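Lactate dehydrogenase (Eimeria maxima, PDB 6CT6) probably catalyses the NADH-dependent interconversion of pyruvate and lactate, and is captured here with NADH and the pyruvate analogue oxamate. Local coordinates at residues B[24-29]-B[51-56]; B[30-35]-B[62-67]; B[180-185]-B[195-200]; B[254-259]-B[286-291]; B[275-280]-B[311-316]. One frame throughout, in Å; residues are numbered along the deposited sequence.

Contact 1. Residues B[24-29]-B[51-56]; sequences MAFLCS and MDLCHN
Two helices of the Rossmann-type NAD-binding domain, 19-31 and 45-59, meet where A25, F26 and S29 face L53 and N56. The short segments run nearly alongside, crossing at -25° with their axes 9.7 Å apart. L53 supplies the apolar part by spreading its two methyls over one turn of helix 24-29. Its CD1 presses on A25 CB at 3.5 Å, tighter than ordinary van der Waals contact, while CD2 rests 3.7 Å from F26 CA and also meets the F26 ring obliquely, at CD1. One turn further on the contact becomes polar. N56 ND2 donates to S29 OG over 3.0 Å, and the hydroxyl lies in the amide plane. With chi1 of S29 at 176°, OG stands opposite its own backbone N and points across to N56. The other end of the amide meets the F26 ring at its edge, with N56 OD1 3.3 Å from F26 CE1; amide and ring planes are 65° apart. S29 OG is also hydrogen-bonded to S57 OG, and N56 OD1 to T248 OG1 of the second subunit, whose Y244 meets the F26 ring. Both ends of the buried amide are therefore engaged, which should fix its rotation. The aromatic C-H edge probably adds a favourable electrostatic contact to OD1, and the bond from OD1 to T248 links the helix pair to the second subunit.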
# COMPACT_ATOMS: atom_id res chain seq x y z
N MET B 24 6.06 -1.51 1.62
CA MET B 24 6.68 -1.72 2.92
C MET B 24 6.85 -0.41 3.68
O MET B 24 6.70 -0.37 4.90
CB MET B 24 8.02 -2.44 2.75
CG MET B 24 7.89 -3.86 2.22
SD MET B 24 9.44 -4.78 2.14
CE MET B 24 10.38 -3.82 0.95
N ALA B 25 7.17 0.67 2.97
CA ALA B 25 7.27 1.98 3.61
C ALA B 25 5.92 2.42 4.16
O ALA B 25 5.83 2.98 5.26
CB ALA B 25 7.81 3.01 2.62
N PHE B 26 4.85 2.17 3.40
CA PHE B 26 3.49 2.43 3.87
C PHE B 26 3.22 1.68 5.17
O PHE B 26 2.64 2.24 6.11
CB PHE B 26 2.51 2.01 2.77
CG PHE B 26 1.09 2.43 3.00
CD1 PHE B 26 0.77 3.65 3.59
CD2 PHE B 26 0.05 1.61 2.58
CE1 PHE B 26 -0.56 4.02 3.77
CE2 PHE B 26 -1.26 1.98 2.75
CZ PHE B 26 -1.57 3.18 3.34
N LEU B 27 3.63 0.41 5.24
CA LEU B 27 3.40 -0.38 6.45
C LEU B 27 4.15 0.19 7.65
O LEU B 27 3.64 0.18 8.77
CB LEU B 27 3.81 -1.83 6.20
CG LEU B 27 2.85 -2.65 5.34
CD1 LEU B 27 3.54 -3.88 4.79
CD2 LEU B 27 1.61 -3.04 6.13
N CYS B 28 5.37 0.67 7.43
CA CYS B 28 6.14 1.27 8.53
C CYS B 28 5.43 2.50 9.08
O CYS B 28 5.34 2.68 10.30
CB CYS B 28 7.55 1.61 8.05
SG CYS B 28 8.61 0.17 7.76
N SER B 29 4.93 3.35 8.19
CA SER B 29 4.16 4.52 8.61
C SER B 29 2.95 4.10 9.44
O SER B 29 2.72 4.62 10.53
CB SER B 29 3.72 5.32 7.38
OG SER B 29 2.88 6.40 7.73
N MET B 51 7.61 11.85 0.44
CA MET B 51 6.81 13.02 0.79
C MET B 51 5.36 12.63 1.01
O MET B 51 4.73 13.04 2.00
CB MET B 51 6.95 14.07 -0.33
CG MET B 51 6.17 15.36 -0.11
SD MET B 51 6.59 16.61 -1.36
CE MET B 51 8.31 16.94 -0.98
N ASP B 52 4.81 11.83 0.09
CA ASP B 52 3.46 11.29 0.26
C ASP B 52 3.32 10.53 1.57
O ASP B 52 2.30 10.65 2.27
CB ASP B 52 3.14 10.39 -0.93
CG ASP B 52 1.69 9.94 -0.97
OD1 ASP B 52 0.86 10.54 -0.26
OD2 ASP B 52 1.40 8.99 -1.72
N LEU B 53 4.33 9.75 1.94
CA LEU B 53 4.23 8.91 3.13
C LEU B 53 4.45 9.71 4.41
O LEU B 53 3.92 9.32 5.46
CB LEU B 53 5.22 7.75 3.04
CG LEU B 53 4.79 6.69 2.02
CD1 LEU B 53 5.95 5.77 1.68
CD2 LEU B 53 3.61 5.88 2.55
N CYS B 54 5.21 10.81 4.36
CA CYS B 54 5.25 11.70 5.51
C CYS B 54 3.89 12.34 5.75
O CYS B 54 3.46 12.50 6.89
CB CYS B 54 6.33 12.78 5.32
SG CYS B 54 8.03 12.20 5.52
N HIS B 55 3.20 12.71 4.66
CA HIS B 55 1.82 13.16 4.79
C HIS B 55 0.94 12.07 5.38
O HIS B 55 0.10 12.34 6.25
CB HIS B 55 1.28 13.59 3.42
CG HIS B 55 2.08 14.69 2.78
ND1 HIS B 55 2.00 14.96 1.43
CD2 HIS B 55 2.95 15.58 3.29
CE1 HIS B 55 2.80 15.97 1.14
NE2 HIS B 55 3.39 16.37 2.26
N ASN B 56 1.12 10.83 4.93
CA ASN B 56 0.30 9.73 5.44
C ASN B 56 0.44 9.59 6.94
O ASN B 56 -0.56 9.43 7.66
CB ASN B 56 0.68 8.42 4.74
CG ASN B 56 -0.19 7.26 5.18
OD1 ASN B 56 -1.33 7.13 4.73
ND2 ASN B 56 0.33 6.42 6.07

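Contact 2. Residues B[30-35]-B[62-67]; sequences LKELGD and NGITVY
A Schellman motif and an Asx turn come together where E32, G34 and D35 touch N62, I64 and T65, at two helix-to-strand turns of the Rossmann-type domain. E32, with positive phi, closes helix 19-31. Opposite it, N62 OD1 accepts from I64 N at 3.0 Å and makes the Asx turn, its chi1 of 71° setting CG between the backbone N and carbonyl carbon. The side chains of E32 and N62 run antiparallel alongside one another, E32 CG coming within 3.3 Å of N62 ND2. The I64 side chain packs on the Schellman turn: CD1 lies 3.7 Å from E32 CA, and CG2 lies 3.5 Å from G34 O, a buried carbonyl oxygen without a hydrogen-bond partner in the model. The direct hydrogen bond of the contact runs from T65 N to D35 OD1, 3.0 Å long and almost straight at 174°, and reaches the carboxylate from above its plane, 51° out of it. R9 forms a salt bridge to the same oxygen, which probably stabilises the negative charge. D35 OD2 accepts from two waters, which in turn accept from T65 OG1 and Y67 OH. Beyond these groups, D35 begins strand 35-39, which lies between strands 66-69 and 11-15, while L33 packs on helix 244-259 and N62 ND2 bonds back to S29 O of helix 19-31.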
# COMPACT_ATOMS: atom_id res chain seq x y z
N LEU B 30 2.16 3.14 8.93
CA LEU B 30 0.93 2.74 9.59
C LEU B 30 1.21 2.05 10.92
O LEU B 30 0.47 2.24 11.89
CB LEU B 30 0.12 1.81 8.67
CG LEU B 30 -0.43 2.41 7.37
CD1 LEU B 30 -0.94 1.29 6.47
CD2 LEU B 30 -1.53 3.42 7.65
N LYS B 31 2.26 1.23 10.99
CA LYS B 31 2.57 0.46 12.19
C LYS B 31 3.46 1.20 13.18
O LYS B 31 3.68 0.69 14.28
CB LYS B 31 3.25 -0.86 11.81
CG LYS B 31 2.37 -1.83 11.02
CD LYS B 31 3.16 -3.05 10.53
CE LYS B 31 3.44 -4.06 11.64
NZ LYS B 31 2.20 -4.77 12.08
N GLU B 32 3.95 2.39 12.83
CA GLU B 32 4.94 3.10 13.64
C GLU B 32 6.11 2.18 13.97
O GLU B 32 6.60 2.14 15.10
CB GLU B 32 4.32 3.65 14.92
CG GLU B 32 3.18 4.61 14.71
CD GLU B 32 2.59 5.10 16.01
OE1 GLU B 32 3.36 5.52 16.89
OE2 GLU B 32 1.35 5.04 16.17
N LEU B 33 6.56 1.43 12.97
CA LEU B 33 7.61 0.45 13.21
C LEU B 33 8.97 1.11 13.34
O LEU B 33 9.82 0.62 14.10
CB LEU B 33 7.62 -0.58 12.08
CG LEU B 33 8.59 -1.74 12.26
CD1 LEU B 33 8.33 -2.49 13.56
CD2 LEU B 33 8.49 -2.68 11.08
N GLY B 34 9.19 2.20 12.63
CA GLY B 34 10.45 2.92 12.69
C GLY B 34 10.53 3.89 11.54
O GLY B 34 9.68 3.91 10.65
N ASP B 35 11.56 4.73 11.58
CA ASP B 35 11.82 5.63 10.47
C ASP B 35 12.37 4.83 9.28
O ASP B 35 12.97 3.77 9.44
CB ASP B 35 12.79 6.73 10.88
CG ASP B 35 12.13 7.80 11.75
OD1 ASP B 35 10.88 7.84 11.81
OD2 ASP B 35 12.87 8.60 12.36
N ASN B 62 0.78 10.21 13.57
CA ASN B 62 2.10 9.92 14.11
C ASN B 62 3.15 10.67 13.31
O ASN B 62 2.88 11.24 12.25
CB ASN B 62 2.38 8.41 14.16
CG ASN B 62 2.61 7.79 12.78
OD1 ASN B 62 3.42 8.28 11.99
ND2 ASN B 62 1.91 6.70 12.51
N GLY B 63 4.38 10.66 13.84
CA GLY B 63 5.47 11.41 13.25
C GLY B 63 6.56 10.54 12.67
O GLY B 63 7.73 10.93 12.65
N ILE B 64 6.20 9.34 12.20
CA ILE B 64 7.14 8.52 11.46
C ILE B 64 7.64 9.32 10.26
O ILE B 64 6.86 9.95 9.55
CB ILE B 64 6.48 7.20 11.01
CG1 ILE B 64 6.19 6.30 12.21
CG2 ILE B 64 7.35 6.47 9.98
CD1 ILE B 64 7.41 5.75 12.94
N THR B 65 8.95 9.30 10.04
CA THR B 65 9.56 10.01 8.92
C THR B 65 10.02 9.01 7.87
O THR B 65 10.75 8.06 8.19
CB THR B 65 10.75 10.86 9.39
OG1 THR B 65 10.31 11.79 10.39
CG2 THR B 65 11.33 11.65 8.22
N VAL B 66 9.60 9.22 6.63
CA VAL B 66 10.11 8.48 5.48
C VAL B 66 10.96 9.44 4.66
O VAL B 66 10.51 10.53 4.31
CB VAL B 66 8.97 7.89 4.63
CG1 VAL B 66 9.54 7.08 3.46
CG2 VAL B 66 8.06 7.01 5.48
N TYR B 67 12.20 9.03 4.39
CA TYR B 67 13.13 9.79 3.56
C TYR B 67 13.28 9.12 2.20
O TYR B 67 13.19 7.89 2.09
CB TYR B 67 14.51 9.88 4.22
CG TYR B 67 14.55 10.36 5.66
CD1 TYR B 67 14.76 11.70 5.97
CD2 TYR B 67 14.42 9.46 6.72
CE1 TYR B 67 14.82 12.14 7.28
CE2 TYR B 67 14.47 9.89 8.03
CZ TYR B 67 14.67 11.23 8.31
OH TYR B 67 14.73 11.67 9.61
O HOH W 1 -0.79 5.86 13.75
O HOH W 2 11.96 11.27 12.76
O HOH W 3 15.39 9.32 11.44

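Contact 3. Residues B[180-185]-B[195-200]; sequences QGMVIG and MRYITI
Q180 and T199 form an antiparallel hydrogen-bonded pair in the four-stranded sheet of the C-terminal domain, joining strand 179-184 to strand 199-200. Their backbones exchange both bonds, Q180 N to T199 O at 2.8 Å and T199 N to Q180 O at 3.1 Å. Both side chains stand on the same face, and a third bond joins them: T199 OG1 donates to Q180 OE1 over 2.7 Å, in the carbonyl plane and on a lone pair. Two torsions make this possible. The glutamine chain bends at chi2 (73°), bringing OE1 to the threonine hydroxyl, while T199 holds OG1 between its backbone N and carbonyl carbon (chi1 67°), within bonding distance of the glutamine OE1. The fold also brings OE1 to 3.0 Å from T199 O, a pair of acceptors that cannot bond to each other. OE1 has a second donor in G202 N, so two bonds grip it and should hold the amide against turning. Behind the pair, I198 directs its CA hydrogen at Q180 O, with CA and O 3.3 Å apart; the I198 side chain packs on L164 of helix 157-172. At the start of this segment, M195 touches the bound glucose. Further along the two segments, the thioether of M182 bends at chi3 (-74°) and sets its CE methyl 4.0 Å from Y197 CB, oblique to the phenol ring.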
# COMPACT_ATOMS: atom_id res chain seq x y z
N GLN B 180 -2.34 -23.69 9.96
CA GLN B 180 -0.88 -23.78 9.89
C GLN B 180 -0.50 -24.48 8.60
O GLN B 180 -1.03 -25.56 8.30
CB GLN B 180 -0.31 -24.52 11.10
CG GLN B 180 -0.47 -23.81 12.44
CD GLN B 180 -1.89 -23.83 12.96
OE1 GLN B 180 -2.55 -24.87 12.97
NE2 GLN B 180 -2.37 -22.67 13.41
N GLY B 181 0.40 -23.87 7.84
CA GLY B 181 0.78 -24.39 6.54
C GLY B 181 2.14 -23.90 6.11
O GLY B 181 2.52 -22.76 6.40
N MET B 182 2.91 -24.75 5.41
CA MET B 182 4.27 -24.41 5.02
C MET B 182 4.52 -24.80 3.57
O MET B 182 4.09 -25.87 3.12
CB MET B 182 5.29 -25.11 5.91
CG MET B 182 5.28 -24.63 7.35
SD MET B 182 6.56 -25.42 8.34
CE MET B 182 5.86 -27.05 8.53
N VAL B 183 5.20 -23.91 2.84
CA VAL B 183 5.76 -24.20 1.52
C VAL B 183 7.27 -24.02 1.65
O VAL B 183 7.74 -22.90 1.89
CB VAL B 183 5.19 -23.28 0.44
CG1 VAL B 183 5.79 -23.62 -0.92
CG2 VAL B 183 3.67 -23.35 0.38
N ILE B 184 8.02 -25.11 1.48
CA ILE B 184 9.47 -25.05 1.64
C ILE B 184 10.14 -25.21 0.28
O ILE B 184 9.47 -25.45 -0.74
CB ILE B 184 9.98 -26.11 2.62
CG1 ILE B 184 9.68 -27.53 2.12
CG2 ILE B 184 9.37 -25.89 4.00
CD1 ILE B 184 10.41 -28.62 2.88
N GLY B 185 11.46 -25.07 0.25
CA GLY B 185 12.23 -25.32 -0.95
C GLY B 185 12.61 -24.05 -1.69
O GLY B 185 12.96 -23.04 -1.07
N MET B 195 1.72 -30.64 2.25
CA MET B 195 0.32 -30.94 2.53
C MET B 195 0.18 -31.83 3.76
O MET B 195 -0.86 -31.77 4.44
CB MET B 195 -0.32 -31.60 1.32
CG MET B 195 -0.13 -30.84 0.01
SD MET B 195 -0.58 -29.09 0.13
CE MET B 195 -2.37 -29.19 0.02
N ARG B 196 1.19 -32.64 4.07
CA ARG B 196 1.10 -33.53 5.22
C ARG B 196 1.16 -32.77 6.54
O ARG B 196 0.64 -33.25 7.56
CB ARG B 196 2.22 -34.57 5.16
CG ARG B 196 2.28 -35.51 6.37
CD ARG B 196 3.22 -36.68 6.12
NE ARG B 196 4.63 -36.31 6.16
CZ ARG B 196 5.39 -36.33 7.26
NH1 ARG B 196 4.87 -36.69 8.43
NH2 ARG B 196 6.67 -35.98 7.19
N TYR B 197 1.79 -31.59 6.55
CA TYR B 197 2.00 -30.81 7.76
C TYR B 197 0.93 -29.75 7.99
O TYR B 197 1.04 -28.98 8.95
CB TYR B 197 3.38 -30.15 7.73
CG TYR B 197 4.54 -31.05 8.12
CD1 TYR B 197 4.89 -31.23 9.45
CD2 TYR B 197 5.31 -31.69 7.15
CE1 TYR B 197 5.96 -32.03 9.82
CE2 TYR B 197 6.38 -32.49 7.51
CZ TYR B 197 6.70 -32.66 8.84
OH TYR B 197 7.76 -33.46 9.20
N ILE B 198 -0.09 -29.67 7.13
CA ILE B 198 -1.16 -28.70 7.35
C ILE B 198 -1.93 -29.09 8.60
O ILE B 198 -2.35 -30.25 8.74
CB ILE B 198 -2.10 -28.62 6.14
CG1 ILE B 198 -1.36 -28.16 4.88
CG2 ILE B 198 -3.29 -27.69 6.44
CD1 ILE B 198 -2.18 -28.29 3.61
N THR B 199 -2.13 -28.14 9.51
CA THR B 199 -2.94 -28.38 10.69
C THR B 199 -3.96 -27.26 10.87
O THR B 199 -3.74 -26.12 10.46
CB THR B 199 -2.10 -28.52 11.97
OG1 THR B 199 -1.48 -27.27 12.29
CG2 THR B 199 -1.04 -29.60 11.82
N ILE B 200 -5.08 -27.62 11.49
CA ILE B 200 -6.09 -26.67 11.93
C ILE B 200 -5.97 -26.61 13.45
O ILE B 200 -6.41 -27.52 14.16
CB ILE B 200 -7.49 -27.08 11.49
CG1 ILE B 200 -7.53 -27.42 9.99
CG2 ILE B 200 -8.50 -25.99 11.82
CD1 ILE B 200 -7.05 -26.30 9.06

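Contact 4. Residues B[254-259]-B[286-291]; sequences AESYLK and CIIGGK
Chi1 values of -164° for S256 and 171° for Y257 set the serine hydroxyl and the phenol ring opposite their backbone nitrogens and over the end of strand 281-289. The contact seats the last turns of helix 244-259 on that strand in the C-terminal domain, with the segment axes 6.2 Å apart. S256 OG donates to I288 O at 2.7 Å, tilted 32° from the carbonyl plane, and in turn accepts from R263 N on the adjacent strand 263-272. I288 fills the space beside the hydroxyl: its CG2 methyl, which shares the serine's orientation opposite the backbone N, packs 4.0 Å from Y257 CB. Beyond I288 the tyrosine lies along the glycine turn. Y257 CD1 is 3.2 Å from G289 O, and the next ring atom, CE1, comes close to G290 O, both oxygens approaching the ring obliquely. The backbones add two C-H...O contacts, Y257 CA to G289 O at 3.6 Å and G290 CA to Y257 O at 3.5 Å. At the far end of the ring, a water lies 2.9 Å from Y257 OH and donates to G290 O over 3.1 Å. F126 stacks on the Y257 ring, tying this corner to strand 126-129 of the same mixed sheet. The chemistry is thus mainly that of carbonyl oxygens: those of the strand end, of the turn after it and of the helix are met by a hydroxyl, C-H groups and a water, and S256 OG, accepting from one strand and donating to the next, joins the helix to both.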
# COMPACT_ATOMS: atom_id res chain seq x y z
N ALA B 254 10.92 -8.49 9.49
CA ALA B 254 11.72 -7.41 10.06
C ALA B 254 11.22 -7.04 11.45
O ALA B 254 12.02 -6.73 12.34
CB ALA B 254 11.66 -6.19 9.14
N GLU B 255 9.90 -7.06 11.65
CA GLU B 255 9.35 -6.74 12.97
C GLU B 255 9.77 -7.78 14.00
O GLU B 255 10.06 -7.43 15.15
CB GLU B 255 7.82 -6.67 12.87
CG GLU B 255 7.13 -6.29 14.17
CD GLU B 255 5.63 -6.35 14.05
OE1 GLU B 255 5.10 -7.40 13.61
OE2 GLU B 255 4.96 -5.35 14.40
N SER B 256 9.81 -9.05 13.60
CA SER B 256 10.24 -10.10 14.51
C SER B 256 11.68 -9.89 14.96
O SER B 256 12.01 -10.12 16.13
CB SER B 256 10.07 -11.46 13.83
OG SER B 256 10.12 -12.52 14.78
N TYR B 257 12.54 -9.43 14.05
CA TYR B 257 13.91 -9.10 14.43
C TYR B 257 13.96 -7.89 15.36
O TYR B 257 14.65 -7.90 16.38
CB TYR B 257 14.76 -8.84 13.19
CG TYR B 257 16.13 -8.28 13.53
CD1 TYR B 257 17.15 -9.11 13.95
CD2 TYR B 257 16.38 -6.92 13.48
CE1 TYR B 257 18.40 -8.61 14.28
CE2 TYR B 257 17.62 -6.40 13.81
CZ TYR B 257 18.62 -7.26 14.21
OH TYR B 257 19.86 -6.76 14.54
N LEU B 258 13.23 -6.83 15.00
CA LEU B 258 13.33 -5.57 15.73
C LEU B 258 12.77 -5.68 17.14
O LEU B 258 13.25 -4.99 18.05
CB LEU B 258 12.60 -4.47 14.97
CG LEU B 258 13.25 -3.97 13.68
CD1 LEU B 258 12.29 -3.04 12.93
CD2 LEU B 258 14.55 -3.26 13.99
N LYS B 259 11.74 -6.50 17.35
CA LYS B 259 11.08 -6.61 18.64
C LYS B 259 11.36 -7.94 19.33
O LYS B 259 10.75 -8.23 20.36
CB LYS B 259 9.57 -6.40 18.47
CG LYS B 259 9.20 -5.03 17.89
CD LYS B 259 7.70 -4.90 17.64
CE LYS B 259 6.92 -4.73 18.93
NZ LYS B 259 7.17 -3.41 19.58
N CYS B 286 12.42 -21.31 10.11
CA CYS B 286 13.43 -20.75 11.00
C CYS B 286 12.76 -19.80 11.99
O CYS B 286 11.62 -19.38 11.79
CB CYS B 286 14.53 -20.01 10.22
SG CYS B 286 14.01 -18.43 9.53
N ILE B 287 13.49 -19.47 13.05
CA ILE B 287 13.02 -18.57 14.10
C ILE B 287 13.81 -17.27 14.01
O ILE B 287 15.04 -17.29 14.06
CB ILE B 287 13.18 -19.19 15.50
CG1 ILE B 287 12.47 -20.54 15.60
CG2 ILE B 287 12.69 -18.22 16.58
CD1 ILE B 287 10.96 -20.48 15.42
N ILE B 288 13.10 -16.15 13.91
CA ILE B 288 13.72 -14.84 13.78
C ILE B 288 13.48 -14.07 15.07
O ILE B 288 12.33 -13.82 15.45
CB ILE B 288 13.19 -14.06 12.57
CG1 ILE B 288 13.45 -14.85 11.29
CG2 ILE B 288 13.86 -12.68 12.50
CD1 ILE B 288 12.91 -14.21 10.03
N GLY B 289 14.56 -13.66 15.72
CA GLY B 289 14.50 -12.85 16.91
C GLY B 289 15.57 -11.77 16.90
O GLY B 289 16.17 -11.50 15.85
N GLY B 290 15.83 -11.16 18.06
CA GLY B 290 16.79 -10.07 18.13
C GLY B 290 18.22 -10.45 17.79
O GLY B 290 19.04 -9.56 17.56
N LYS B 291 18.53 -11.75 17.77
CA LYS B 291 19.84 -12.23 17.35
C LYS B 291 19.84 -12.75 15.92
O LYS B 291 20.72 -13.53 15.55
CB LYS B 291 20.34 -13.32 18.31
CG LYS B 291 20.53 -12.85 19.75
CD LYS B 291 20.99 -13.98 20.67
CE LYS B 291 19.97 -15.10 20.81
NZ LYS B 291 18.67 -14.67 21.39
O HOH W 4 21.51 -8.29 16.29

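Contact 5. Residues B[275-280]-B[311-316]; sequences YNVNNH and GSIDEV
I313 and V316, one turn apart on helix 303-328, press their side chains into the turn that links strands 263-272 and 281-289, a plain packing contact without a hydrogen bond across it. The CD1 methyl of I313 lies 3.7 Å from V277 CG2 and 3.4 Å from Y275 O. Its branch methyl CG2 comes to the edge of the H280 imidazole, in the ring plane, 3.8 Å from NE2. V316 approaches the same ring obliquely, with CG1 3.4 Å from H280 ND1. Several features place the imidazole there. H280 has chi1 at 69°, which sets CG between the backbone N and the carbonyl carbon and puts the ring against I313 and V316. V277 CG1 sits over the centre of one ring face, 3.4 Å above the plane, so that V277 touches I313 with one methyl and supports H280 with the other. Further out, N279 and H280 both face L271 in a G1 beta bulge that turns the chain into the following strand. Y275, whose backbone lies in the left-handed region, has the far end of its side chain held by hydrogen bonds of the phenol OH to I297 O and L299 N. On the helix, S312 OG bonds to N190 O and V186 N. The turn, at the end of strands 263-272 and 281-289, packs against helix 303-328, with L282 of strand 281-289 touching both V277 and I313.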
# COMPACT_ATOMS: atom_id res chain seq x y z
N TYR B 275 18.84 -30.52 5.76
CA TYR B 275 18.03 -30.76 4.57
C TYR B 275 18.85 -31.26 3.39
O TYR B 275 18.44 -31.12 2.24
CB TYR B 275 17.26 -29.50 4.18
CG TYR B 275 16.19 -29.13 5.18
CD1 TYR B 275 14.91 -29.64 5.06
CD2 TYR B 275 16.47 -28.27 6.23
CE1 TYR B 275 13.93 -29.31 5.97
CE2 TYR B 275 15.49 -27.93 7.15
CZ TYR B 275 14.22 -28.46 7.01
OH TYR B 275 13.24 -28.13 7.92
N ASN B 276 20.02 -31.85 3.66
CA ASN B 276 20.91 -32.34 2.61
C ASN B 276 21.42 -31.20 1.73
O ASN B 276 21.79 -31.43 0.57
CB ASN B 276 20.20 -33.40 1.76
CG ASN B 276 21.18 -34.25 0.97
OD1 ASN B 276 21.31 -34.10 -0.24
ND2 ASN B 276 21.87 -35.15 1.66
N VAL B 277 21.44 -29.98 2.27
CA VAL B 277 21.89 -28.80 1.55
C VAL B 277 23.32 -28.49 1.97
O VAL B 277 23.65 -28.53 3.16
CB VAL B 277 20.96 -27.60 1.82
CG1 VAL B 277 21.55 -26.31 1.25
CG2 VAL B 277 19.58 -27.85 1.24
N ASN B 278 24.16 -28.16 0.99
CA ASN B 278 25.59 -27.95 1.22
C ASN B 278 25.98 -26.55 0.77
O ASN B 278 26.17 -26.30 -0.43
CB ASN B 278 26.40 -29.02 0.49
CG ASN B 278 26.14 -30.41 1.03
OD1 ASN B 278 26.28 -30.66 2.23
ND2 ASN B 278 25.72 -31.32 0.16
N ASN B 279 26.10 -25.64 1.73
CA ASN B 279 26.66 -24.30 1.51
C ASN B 279 25.83 -23.49 0.50
O ASN B 279 26.38 -22.85 -0.40
CB ASN B 279 28.12 -24.40 1.06
CG ASN B 279 28.75 -23.03 0.81
OD1 ASN B 279 28.56 -22.10 1.58
ND2 ASN B 279 29.49 -22.92 -0.29
N HIS B 280 24.51 -23.51 0.65
CA HIS B 280 23.69 -22.56 -0.09
C HIS B 280 22.35 -22.41 0.63
O HIS B 280 22.14 -22.96 1.72
CB HIS B 280 23.53 -22.98 -1.56
CG HIS B 280 22.70 -24.21 -1.78
ND1 HIS B 280 21.32 -24.19 -1.78
CD2 HIS B 280 23.05 -25.48 -2.07
CE1 HIS B 280 20.86 -25.41 -2.03
NE2 HIS B 280 21.90 -26.21 -2.21
N GLY B 311 14.13 -31.79 -5.93
CA GLY B 311 13.82 -30.95 -7.07
C GLY B 311 14.11 -29.48 -6.80
O GLY B 311 14.68 -28.79 -7.65
N SER B 312 13.73 -28.99 -5.62
CA SER B 312 14.06 -27.61 -5.26
C SER B 312 15.57 -27.42 -5.16
O SER B 312 16.12 -26.46 -5.70
CB SER B 312 13.38 -27.24 -3.93
OG SER B 312 12.04 -26.85 -4.13
N ILE B 313 16.25 -28.34 -4.47
CA ILE B 313 17.69 -28.20 -4.29
C ILE B 313 18.40 -28.22 -5.64
O ILE B 313 19.38 -27.50 -5.85
CB ILE B 313 18.22 -29.30 -3.34
CG1 ILE B 313 17.55 -29.18 -1.97
CG2 ILE B 313 19.74 -29.18 -3.19
CD1 ILE B 313 17.90 -30.30 -1.00
N ASP B 314 17.93 -29.05 -6.57
CA ASP B 314 18.55 -29.10 -7.89
C ASP B 314 18.33 -27.79 -8.64
O ASP B 314 19.23 -27.31 -9.34
CB ASP B 314 18.02 -30.28 -8.70
CG ASP B 314 18.44 -31.62 -8.12
OD1 ASP B 314 19.43 -31.66 -7.36
OD2 ASP B 314 17.78 -32.63 -8.44
N GLU B 315 17.14 -27.20 -8.52
CA GLU B 315 16.88 -25.92 -9.18
C GLU B 315 17.86 -24.86 -8.70
O GLU B 315 18.35 -24.06 -9.50
CB GLU B 315 15.44 -25.48 -8.94
CG GLU B 315 15.05 -24.22 -9.70
CD GLU B 315 13.56 -23.92 -9.64
OE1 GLU B 315 12.77 -24.86 -9.40
OE2 GLU B 315 13.18 -22.75 -9.84
N VAL B 316 18.15 -24.83 -7.40
CA VAL B 316 19.11 -23.86 -6.87
C VAL B 316 20.51 -24.15 -7.41
O VAL B 316 21.23 -23.24 -7.84
CB VAL B 316 19.08 -23.86 -5.33
CG1 VAL B 316 20.18 -22.95 -4.77
CG2 VAL B 316 17.72 -23.42 -4.82

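Contacts 1 and 2 share helix 19-31 in the NAD-binding domain, touch each other through S29 O and N62 ND2, and both reach the second subunit. Contacts 3, 4 and 5 lie in the C-terminal domain, where no other chain of the assembly touches their segments. Contact 1 is wholly buried; contacts 2, 4 and 5 are largely buried but each includes an exposed residue, and contact 3 is only partly covered. Chemistry follows place: amide and methyl packing between helices in contact 1, a carboxylate and waters in contact 2, strand pairing in contact 3, carbonyl acceptors in contact 4, apolar packing in contact 5. L33 against L258 joins contacts 2 and 4, and G185 against S312 joins contacts 3 and 5.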